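Local coordinates for putative exported protein (Bacteroides fragilis NCTC 9343, PDB 3IEE), which is of unknown function but folds as an all-helical bundle and is probably exported as a lipoprotein, at residues M53-K56 against G57-A61; F85-E88 against T89-N92; N166-K169 against A170-M173; Q236-T239 against F240-V244. All coordinates share one frame; numbering follows the deposited sequence. Where two conformers were deposited one is given.

Contact 1: M53-K56 against G57-A61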
loop_
_atom_site.group_PDB
_atom_site.type_symbol
_atom_site.label_atom_id
_atom_site.label_comp_id
_atom_site.label_asym_id
_atom_site.label_seq_id
_atom_site.Cartn_x
_atom_site.Cartn_y
_atom_site.Cartn_z
HETATM N N MSE A 53 12.349 -8.645 -17.424
HETATM C CA MSE A 53 12.633 -10.081 -17.439
HETATM C C MSE A 53 11.918 -10.795 -18.580
HETATM O O MSE A 53 12.560 -11.527 -19.341
HETATM C CB MSE A 53 12.316 -10.740 -16.072
HETATM C CG MSE A 53 13.263 -10.327 -14.988
HETATM SE SE MSE A 53 12.754 -10.907 -13.236
HETATM C CE MSE A 53 13.223 -12.784 -13.383
ATOM N N GLU A 54 10.606 -10.568 -18.721
ATOM C CA GLU A 54 9.821 -11.202 -19.789
ATOM C C GLU A 54 10.371 -10.823 -21.169
ATOM O O GLU A 54 10.573 -11.676 -22.037
ATOM C CB GLU A 54 8.354 -10.761 -19.769
ATOM C CG GLU A 54 7.532 -11.216 -18.584
ATOM C CD GLU A 54 6.139 -10.493 -18.480
ATOM O OE1 GLU A 54 5.961 -9.356 -19.006
ATOM O OE2 GLU A 54 5.219 -11.089 -17.862
ATOM N N GLN A 55 10.580 -9.530 -21.365
ATOM C CA GLN A 55 11.023 -9.039 -22.672
ATOM C C GLN A 55 12.412 -9.538 -23.035
ATOM O O GLN A 55 12.635 -9.921 -24.186
ATOM C CB GLN A 55 10.989 -7.509 -22.703
ATOM C CG GLN A 55 11.247 -6.936 -24.073
ATOM C CD GLN A 55 10.411 -7.608 -25.156
ATOM O OE1 GLN A 55 10.966 -8.131 -26.159
ATOM N NE2 GLN A 55 9.069 -7.606 -24.972
ATOM N N LYS A 56 13.339 -9.532 -22.068
ATOM C CA LYS A 56 14.730 -9.964 -22.288
ATOM C C LYS A 56 14.838 -11.431 -22.706
ATOM O O LYS A 56 15.810 -11.858 -23.340
ATOM C CB LYS A 56 15.567 -9.668 -21.027
ATOM C CG LYS A 56 17.080 -9.794 -21.179
ATOM C CD LYS A 56 17.679 -8.866 -22.226
ATOM C CE LYS A 56 19.215 -8.873 -22.182
ATOM N NZ LYS A 56 19.865 -7.985 -23.236
ATOM N N GLY A 57 13.828 -12.212 -22.364
ATOM C CA GLY A 57 13.741 -13.590 -22.830
ATOM C C GLY A 57 13.261 -13.700 -24.265
ATOM O O GLY A 57 13.361 -14.776 -24.844
ATOM N N LYS A 58 12.754 -12.600 -24.838
ATOM C CA LYS A 58 12.293 -12.544 -26.227
ATOM C C LYS A 58 13.250 -11.796 -27.189
ATOM O O LYS A 58 13.486 -12.246 -28.324
ATOM C CB LYS A 58 10.933 -11.844 -26.271
ATOM C CG LYS A 58 9.837 -12.504 -25.431
ATOM C CD LYS A 58 8.563 -11.693 -25.524
ATOM C CE LYS A 58 7.480 -12.234 -24.597
ATOM N NZ LYS A 58 6.340 -11.293 -24.466
ATOM N N THR A 59 13.784 -10.669 -26.717
ATOM C CA THR A 59 14.621 -9.750 -27.510
ATOM C C THR A 59 15.729 -9.193 -26.617
ATOM O O THR A 59 15.635 -9.305 -25.407
ATOM C CB THR A 59 13.800 -8.536 -28.010
ATOM O OG1 THR A 59 13.027 -7.998 -26.928
ATOM C CG2 THR A 59 12.865 -8.943 -29.133
ATOM N N PRO A 60 16.811 -8.638 -27.203
ATOM C CA PRO A 60 17.794 -7.929 -26.325
ATOM C C PRO A 60 17.302 -6.753 -25.465
ATOM O O PRO A 60 18.016 -6.377 -24.513
ATOM C CB PRO A 60 18.827 -7.404 -27.302
ATOM C CG PRO A 60 18.784 -8.445 -28.448
ATOM C CD PRO A 60 17.294 -8.699 -28.600
ATOM N N ALA A 61 16.153 -6.160 -25.831
ATOM C CA ALA A 61 15.535 -5.070 -25.068
ATOM C C ALA A 61 16.617 -4.015 -24.739
ATOM O O ALA A 61 16.733 -3.568 -23.589
ATOM C CB ALA A 61 14.898 -5.626 -23.799
#

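Contact 2: F85-E88 against T89-N92. With EDO (1,2-ethanediol), chain G.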
loop_
_atom_site.group_PDB
_atom_site.type_symbol
_atom_site.label_atom_id
_atom_site.label_comp_id
_atom_site.label_asym_id
_atom_site.label_seq_id
_atom_site.Cartn_x
_atom_site.Cartn_y
_atom_site.Cartn_z
ATOM N N PHE A 85 2.794 -1.401 21.373
ATOM C CA PHE A 85 2.078 -2.538 20.781
ATOM C C PHE A 85 2.223 -3.723 21.739
ATOM O O PHE A 85 3.276 -3.833 22.434
ATOM C CB PHE A 85 2.682 -2.911 19.442
ATOM C CG PHE A 85 2.600 -1.806 18.412
ATOM C CD1 PHE A 85 1.402 -1.472 17.802
ATOM C CD2 PHE A 85 3.732 -1.096 18.064
ATOM C CE1 PHE A 85 1.357 -0.474 16.869
ATOM C CE2 PHE A 85 3.672 -0.095 17.125
ATOM C CZ PHE A 85 2.511 0.230 16.548
ATOM N N ASN A 86 1.211 -4.594 21.757
ATOM C CA ASN A 86 1.292 -5.782 22.604
ATOM C C ASN A 86 2.289 -6.789 22.019
ATOM O O ASN A 86 2.687 -6.659 20.874
ATOM C CB ASN A 86 -0.097 -6.368 22.881
ATOM C CG ASN A 86 -0.807 -6.805 21.635
ATOM O OD1 ASN A 86 -0.205 -7.412 20.738
ATOM N ND2 ASN A 86 -2.087 -6.487 21.551
ATOM N N GLU A 87 2.706 -7.764 22.813
ATOM C CA GLU A 87 3.850 -8.585 22.439
ATOM C C GLU A 87 3.538 -9.344 21.152
ATOM O O GLU A 87 4.409 -9.488 20.304
ATOM C CB GLU A 87 4.250 -9.545 23.570
ATOM C CG GLU A 87 4.881 -8.811 24.763
ATOM C CD GLU A 87 6.142 -8.066 24.399
ATOM O OE1 GLU A 87 7.190 -8.725 24.180
ATOM O OE2 GLU A 87 6.087 -6.819 24.333
ATOM N N GLU A 88 2.301 -9.791 21.017
ATOM C CA GLU A 88 1.911 -10.547 19.832
ATOM C C GLU A 88 2.028 -9.701 18.555
ATOM O O GLU A 88 2.467 -10.162 17.493
ATOM C CB GLU A 88 0.476 -11.015 19.978
ATOM C CG GLU A 88 -0.014 -11.777 18.764
ATOM C CD GLU A 88 -1.335 -12.430 19.038
ATOM O OE1 GLU A 88 -1.345 -13.368 19.872
ATOM O OE2 GLU A 88 -2.346 -11.993 18.442
ATOM N N THR A 89 1.566 -8.472 18.673
ATOM C CA THR A 89 1.646 -7.510 17.592
ATOM C C THR A 89 3.090 -7.222 17.220
ATOM O O THR A 89 3.468 -7.177 16.021
ATOM C CB THR A 89 0.874 -6.207 17.939
ATOM O OG1 THR A 89 -0.530 -6.500 18.143
ATOM C CG2 THR A 89 0.986 -5.165 16.819
ATOM N N ARG A 90 3.921 -6.999 18.237
ATOM C CA ARG A 90 5.323 -6.736 18.010
ATOM C C ARG A 90 5.952 -7.915 17.233
ATOM O O ARG A 90 6.683 -7.698 16.262
ATOM C CB ARG A 90 6.070 -6.470 19.322
ATOM C CG ARG A 90 5.562 -5.234 20.089
ATOM C CD ARG A 90 6.264 -5.079 21.452
ATOM N NE ARG A 90 7.592 -4.488 21.376
ATOM C CZ ARG A 90 8.534 -4.536 22.325
ATOM N NH1 ARG A 90 8.348 -5.208 23.456
ATOM N NH2 ARG A 90 9.682 -3.910 22.140
ATOM N N ARG A 91 5.638 -9.131 17.675
ATOM C CA ARG A 91 6.116 -10.355 17.024
ATOM C C ARG A 91 5.674 -10.433 15.554
ATOM O O ARG A 91 6.486 -10.663 14.662
ATOM C CB ARG A 91 5.547 -11.557 17.786
ATOM C CG ARG A 91 5.995 -12.936 17.371
ATOM C CD ARG A 91 5.310 -13.963 18.320
ATOM N NE ARG A 91 5.467 -13.567 19.743
ATOM C CZ ARG A 91 4.486 -13.433 20.652
ATOM N NH1 ARG A 91 3.209 -13.690 20.354
ATOM N NH2 ARG A 91 4.786 -13.040 21.887
ATOM N N ASN A 92 4.377 -10.276 15.339
ATOM C CA ASN A 92 3.839 -10.305 13.990
ATOM C C ASN A 92 4.351 -9.227 13.064
ATOM O O ASN A 92 4.570 -9.489 11.890
ATOM C CB ASN A 92 2.360 -10.322 14.035
ATOM C CG ASN A 92 1.853 -11.541 14.730
ATOM O OD1 ASN A 92 2.595 -12.542 14.862
ATOM N ND2 ASN A 92 0.622 -11.480 15.212
HETATM C C1 EDO G . 9.024 -7.414 20.592
HETATM O O1 EDO G . 10.411 -7.179 20.412
HETATM C C2 EDO G . 8.713 -8.426 21.671
HETATM O O2 EDO G . 7.507 -9.138 21.317
#

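Contact 3: N166-K169 against A170-M173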
loop_
_atom_site.group_PDB
_atom_site.type_symbol
_atom_site.label_atom_id
_atom_site.label_comp_id
_atom_site.label_asym_id
_atom_site.label_seq_id
_atom_site.Cartn_x
_atom_site.Cartn_y
_atom_site.Cartn_z
ATOM N N ASN A 166 -11.118 17.360 19.874
ATOM C CA ASN A 166 -11.254 17.979 18.564
ATOM C C ASN A 166 -12.709 17.829 18.056
ATOM O O ASN A 166 -13.166 16.726 17.828
ATOM C CB ASN A 166 -10.258 17.351 17.557
ATOM C CG ASN A 166 -10.154 18.127 16.270
ATOM O OD1 ASN A 166 -11.157 18.528 15.682
ATOM N ND2 ASN A 166 -8.931 18.311 15.784
ATOM N N PRO A 167 -13.416 18.954 17.841
ATOM C CA PRO A 167 -14.824 18.819 17.431
ATOM C C PRO A 167 -14.998 18.117 16.071
ATOM O O PRO A 167 -16.099 17.662 15.783
ATOM C CB PRO A 167 -15.317 20.276 17.345
ATOM C CG PRO A 167 -14.114 21.100 17.204
ATOM C CD PRO A 167 -12.995 20.362 17.931
ATOM N N LEU A 168 -13.935 18.043 15.274
ATOM C CA LEU A 168 -13.971 17.338 13.980
ATOM C C LEU A 168 -13.280 15.973 13.979
ATOM O O LEU A 168 -12.953 15.445 12.905
ATOM C CB LEU A 168 -13.364 18.204 12.899
ATOM C CG LEU A 168 -13.970 19.587 12.715
ATOM C CD1 LEU A 168 -13.175 20.328 11.704
ATOM C CD2 LEU A 168 -15.445 19.494 12.308
ATOM N N LYS A 169 -13.131 15.367 15.155
ATOM C CA LYS A 169 -12.505 14.045 15.267
ATOM C C LYS A 169 -13.100 13.034 14.292
ATOM O O LYS A 169 -12.362 12.374 13.588
ATOM C CB LYS A 169 -12.638 13.561 16.711
ATOM C CG LYS A 169 -12.287 12.095 16.960
ATOM C CD LYS A 169 -12.319 11.784 18.443
ATOM C CE LYS A 169 -13.688 11.489 18.966
ATOM N NZ LYS A 169 -13.800 12.078 20.362
ATOM N N ALA A 170 -14.429 12.879 14.269
ATOM C CA ALA A 170 -15.035 11.878 13.358
ATOM C C ALA A 170 -14.672 12.115 11.891
ATOM O O ALA A 170 -14.331 11.164 11.129
ATOM C CB ALA A 170 -16.583 11.800 13.513
ATOM N N GLN A 171 -14.741 13.374 11.475
ATOM C CA GLN A 171 -14.446 13.742 10.090
ATOM C C GLN A 171 -12.960 13.468 9.779
ATOM O O GLN A 171 -12.600 12.826 8.778
ATOM C CB GLN A 171 -14.824 15.210 9.817
ATOM C CG GLN A 171 -16.341 15.505 9.892
ATOM C CD GLN A 171 -16.936 15.537 11.271
ATOM O OE1 GLN A 171 -16.214 15.574 12.271
ATOM N NE2 GLN A 171 -18.288 15.599 11.357
ATOM N N ILE A 172 -12.082 13.926 10.666
ATOM C CA ILE A 172 -10.629 13.700 10.509
ATOM C C ILE A 172 -10.309 12.188 10.385
ATOM O O ILE A 172 -9.572 11.742 9.482
ATOM C CB ILE A 172 -9.833 14.365 11.680
ATOM C CG1 ILE A 172 -10.004 15.886 11.671
ATOM C CG2 ILE A 172 -8.326 14.006 11.576
ATOM C CD1 ILE A 172 -9.608 16.575 13.013
HETATM N N MSE A 173 -10.884 11.390 11.282
HETATM C CA MSE A 173 -10.681 9.959 11.279
HETATM C C MSE A 173 -11.200 9.277 10.010
HETATM O O MSE A 173 -10.499 8.399 9.433
HETATM C CB MSE A 173 -11.231 9.348 12.574
HETATM C CG MSE A 173 -10.394 9.778 13.805
HETATM SE SE MSE A 173 -11.075 8.974 15.446
HETATM C CE MSE A 173 -10.588 7.132 15.067
HETATM O O HOH W 1 -16.611 14.910 15.313
#

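Contact 4: Q236-T239 against F240-V244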
loop_
_atom_site.group_PDB
_atom_site.type_symbol
_atom_site.label_atom_id
_atom_site.label_comp_id
_atom_site.label_asym_id
_atom_site.label_seq_id
_atom_site.Cartn_x
_atom_site.Cartn_y
_atom_site.Cartn_z
ATOM N N GLN A 236 -15.122 13.188 -3.989
ATOM C CA GLN A 236 -13.996 12.598 -4.709
ATOM C C GLN A 236 -13.806 11.107 -4.423
ATOM O O GLN A 236 -13.404 10.324 -5.306
ATOM C CB GLN A 236 -12.742 13.383 -4.394
ATOM C CG GLN A 236 -12.880 14.730 -5.020
ATOM C CD GLN A 236 -11.701 15.601 -4.761
ATOM O OE1 GLN A 236 -10.576 15.198 -5.052
ATOM N NE2 GLN A 236 -11.930 16.803 -4.235
ATOM N N VAL A 237 -14.097 10.723 -3.197
ATOM C CA VAL A 237 -14.083 9.302 -2.854
ATOM C C VAL A 237 -15.122 8.553 -3.679
ATOM O O VAL A 237 -14.862 7.491 -4.233
ATOM C CB VAL A 237 -14.303 9.048 -1.348
ATOM C CG1 VAL A 237 -14.437 7.527 -1.102
ATOM C CG2 VAL A 237 -13.199 9.725 -0.520
ATOM N N GLU A 238 -16.307 9.109 -3.784
ATOM C CA GLU A 238 -17.358 8.523 -4.578
ATOM C C GLU A 238 -16.943 8.395 -6.060
ATOM O O GLU A 238 -17.154 7.349 -6.688
ATOM C CB GLU A 238 -18.629 9.304 -4.372
ATOM C CG GLU A 238 -19.818 8.676 -5.096
ATOM C CD GLU A 238 -21.153 8.995 -4.502
ATOM O OE1 GLU A 238 -21.237 9.544 -3.404
ATOM O OE2 GLU A 238 -22.166 8.680 -5.171
ATOM N N THR A 239 -16.321 9.438 -6.600
ATOM C CA THR A 239 -15.772 9.375 -7.965
ATOM C C THR A 239 -14.750 8.255 -8.117
ATOM O O THR A 239 -14.716 7.527 -9.126
ATOM C CB THR A 239 -15.130 10.736 -8.301
ATOM O OG1 THR A 239 -16.185 11.705 -8.293
ATOM C CG2 THR A 239 -14.398 10.749 -9.653
ATOM N N PHE A 240 -13.908 8.127 -7.112
ATOM C CA PHE A 240 -12.877 7.085 -7.103
ATOM C C PHE A 240 -13.501 5.675 -7.116
ATOM O O PHE A 240 -13.105 4.808 -7.898
ATOM C CB PHE A 240 -11.991 7.272 -5.889
ATOM C CG PHE A 240 -10.921 6.239 -5.758
ATOM C CD1 PHE A 240 -11.118 5.058 -5.018
ATOM C CD2 PHE A 240 -9.692 6.465 -6.309
ATOM C CE1 PHE A 240 -10.064 4.104 -4.867
ATOM C CE2 PHE A 240 -8.675 5.541 -6.172
ATOM C CZ PHE A 240 -8.844 4.388 -5.450
ATOM N N ILE A 241 -14.491 5.468 -6.254
ATOM C CA ILE A 241 -15.189 4.185 -6.204
ATOM C C ILE A 241 -15.757 3.832 -7.572
ATOM O O ILE A 241 -15.613 2.697 -8.060
ATOM C CB ILE A 241 -16.302 4.195 -5.149
ATOM C CG1 ILE A 241 -15.742 4.277 -3.711
ATOM C CG2 ILE A 241 -17.302 2.973 -5.332
ATOM C CD1 ILE A 241 -16.826 4.628 -2.722
ATOM N N LYS A 242 -16.394 4.799 -8.206
ATOM C CA LYS A 242 -17.019 4.578 -9.513
ATOM C C LYS A 242 -15.947 4.265 -10.598
ATOM O O LYS A 242 -16.164 3.404 -11.467
ATOM C CB LYS A 242 -17.918 5.753 -9.890
ATOM C CG LYS A 242 -19.177 5.785 -9.016
ATOM C CD LYS A 242 -20.287 6.823 -9.392
ATOM C CE LYS A 242 -19.939 8.255 -9.027
ATOM N NZ LYS A 242 -21.137 9.188 -8.987
ATOM N N GLN A 243 -14.823 4.957 -10.544
ATOM C CA GLN A 243 -13.719 4.705 -11.486
ATOM C C GLN A 243 -13.151 3.289 -11.277
ATOM O O GLN A 243 -12.843 2.600 -12.241
ATOM C CB GLN A 243 -12.614 5.738 -11.303
ATOM C CG GLN A 243 -12.930 7.142 -11.824
ATOM C CD GLN A 243 -11.648 8.019 -11.875
ATOM O OE1 GLN A 243 -10.602 7.692 -11.271
ATOM N NE2 GLN A 243 -11.717 9.099 -12.626
ATOM N N VAL A 244 -13.004 2.854 -10.026
ATOM C CA VAL A 244 -12.424 1.534 -9.770
ATOM C C VAL A 244 -13.393 0.499 -10.320
ATOM O O VAL A 244 -12.964 -0.447 -10.965
ATOM C CB VAL A 244 -12.135 1.244 -8.293
ATOM C CG1 VAL A 244 -11.687 -0.271 -8.096
ATOM C CG2 VAL A 244 -11.097 2.232 -7.724
#

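Contact 1: M53-K56 against G57-A61
Lys-56, the last residue of helix 43-56, bends back over the loop it leads into and delivers NZ to Pro-60 O at 2.8 Å. CG stands trans to the main-chain nitrogen (chi1 -168°) and the chain turns at chi2 (60°), so CD and CE pass alongside the same carbonyl before the ammonium group meets it. The donor lies tilted 20° from the carbonyl plane. A long, flexible cation suits this place because it can span the turn and give a charged donor to a carbonyl oxygen of the loop after the helix; its side chain also touches Leu-115 and Leu-118 of helix 87-119.

Gln-55 contributes chiefly through its backbone. Gln-55 O takes two N-H donors, Thr-59 N at 2.9 Å, almost in line with the C=O bond, and Lys-58 N at 2.8 Å, from above the carbonyl plane. Bent at chi2, its side chain rests CG on Ala-61 CB at 3.9 Å. The approach of the amide oxygen to the Thr-59 hydroxyl is too short to be reliable, and Thr-59 has two conformers.

Gly-57, the first residue past the helix, offers its N only weakly, at 3.3 Å each, to Met-53 O and Glu-54 O. Lys-56 CA adds a C-H...O contact of 3.3 Å to Thr-59 O. Thr-59 then turns extended, and Pro-60 has no N-H to offer. The arrangement is that of a helix C-terminus unwinding into a surface loop, the carbonyls of Met-53, Glu-54 and Gln-55 taking amides of the turn that follows, the first two weakly.

Contact 2: F85-E88 against T89-N92
Phe-85 leads into an N-terminal helix cap, and its ring lies obliquely against the methyl of Thr-89, CD1 to CG2 3.8 Å, at the start of helix 87-119. Its other neighbours include Tyr-29, met edge-to-face, and Leu-151 of helix 123-162; an apolar ring suits this buried position between the helices.

Asn-86 is the N-cap. With CG placed between the backbone N and the carbonyl carbon (chi1 61°), OD1 turns back over the first turn. Asn-86 OD1 accepts Thr-89 N at 2.9 Å, nearly in line with the amide C=O, and Thr-89 OG1 at 2.8 Å from above the amide plane. Two bonds on one oxygen should fix the amide's rotation.

Glu-87 follows, its acid suited to the positive end of a helix. The chain folds at chi2 and lies beside Arg-90, to whose NH1 it gives a salt bridge from the syn lone pair of OE2, 2.9 Å away and in the guanidinium plane. Pro-81 O binds Arg-90 NE, so the guanidinium has a second grip; an ethanediol, probably a crystallisation additive, covers one face.

Glu-88 stretches outward, and its backbone O accepts Asn-92 N at 2.9 Å, while Glu-88 CG lies 3.6 Å from Asn-92 ND2.

Contact 3: N166-K169 against A170-M173
Asn-166 and Ile-172 meet from opposite directions: the amide of the first comes down on the end of the second, ND2 lying 3.3 Å from CD1. The isoleucine reaches that far because CG1 is trans to its carbonyl carbon (chi1 -63°) and the chain then extends, which carries CD1 back past Leu-168. The same methyl touches Leu-168 CB at 4.1 Å, giving the amide and the aliphatic stem one shared neighbour.

The oxygen of the same amide, Asn-166 OD1, accepts Leu-168 N at 2.8 Å, in the carbonyl plane and on a lone pair. This is an Asx turn, and it sits within a type I beta turn from Asn-166 to Lys-169. Together they form the lead-in to helix 169-189, with Leu-168 as N-cap. Leucine has no polar group with which to cap the first amides. A water takes part of that role, accepting Ala-170 N at 3.2 Å and donating to both Pro-167 O and Gln-171 OE1.

Gln-171 crosses Leu-168 at about a right angle. Bent at chi2 (74°), it brings OE1 to the water, while its side chain also touches Met-227 and Tyr-230 of helix 224-247. Leu-168 is buried against Val-220 and Met-227, a place where its branched apolar end belongs.

Lys-169 and the selenomethionine Met-173, one helical turn apart, run side by side in the same direction, with Lys-169 CG 3.7 Å from Met-173 SE. The Met-173 side chain also touches Glu-156 and Leu-160 of helix 123-162. The backbone joins the same pair, Met-173 N to Lys-169 O at 2.9 Å.

Contact 4: Q236-T239 against F240-V244
Glu-238 sends CG trans to its backbone N (chi1 -175°), and Lys-242 starts trans to its own carbonyl carbon but folds at chi3 (-74°); these torsions bring the two chains together across one helical turn. The stems meet first, Glu-238 CG to Lys-242 CE at 4.0 Å. The charged ends follow in a long salt bridge, Glu-238 OE2 to Lys-242 NZ at 4.0 Å. Lys-215 of helix 197-215 holds the other carboxylate oxygen, OE1, as a stronger partner. Exposed Thr-239 satisfies its OG1 one turn back, on Ser-235 O.

Round the helix, Val-237 and Ile-241 pack one turn apart, CG1 to CD1 at 4.1 Å. Beta-branched residues keep their bulk close to the backbone here, where Ile-241 also meets Leu-207 and Leu-211. Phe-240 lies against Met-182 and Ile-185 of helix 169-189, and Val-244 CG2 covers one face of its ring, 3.6 Å above the plane and offset toward the rim.

Regular i to i+4 backbone bonds hold the turn, such as Ile-241 N to Val-237 O at 2.9 Å. Helix 224-247 is thus amphipathic, while the long separation of the i to i+4 ion pair implies that it probably adds only modestly to helix stability.

The four contacts are all local, each within one helix or at its end, and none touches another. Contacts 1 and 2 fall in the DUF6845 family region, contacts 3 and 4 in the DUF3829-like C-terminal domain family. Contacts 1 and 3 are the farthest apart, their centres about 52 Å from each other on opposite sides of the chain's centre. Contacts 3 and 4 come nearest, with closest atoms about 10 Å apart, because helix 169-189 and helix 224-247 pack together. Helix 123-162 is touched by contacts 1, 2 and 3. No active site is known, and the ethanediol at contact 2 marks no known site.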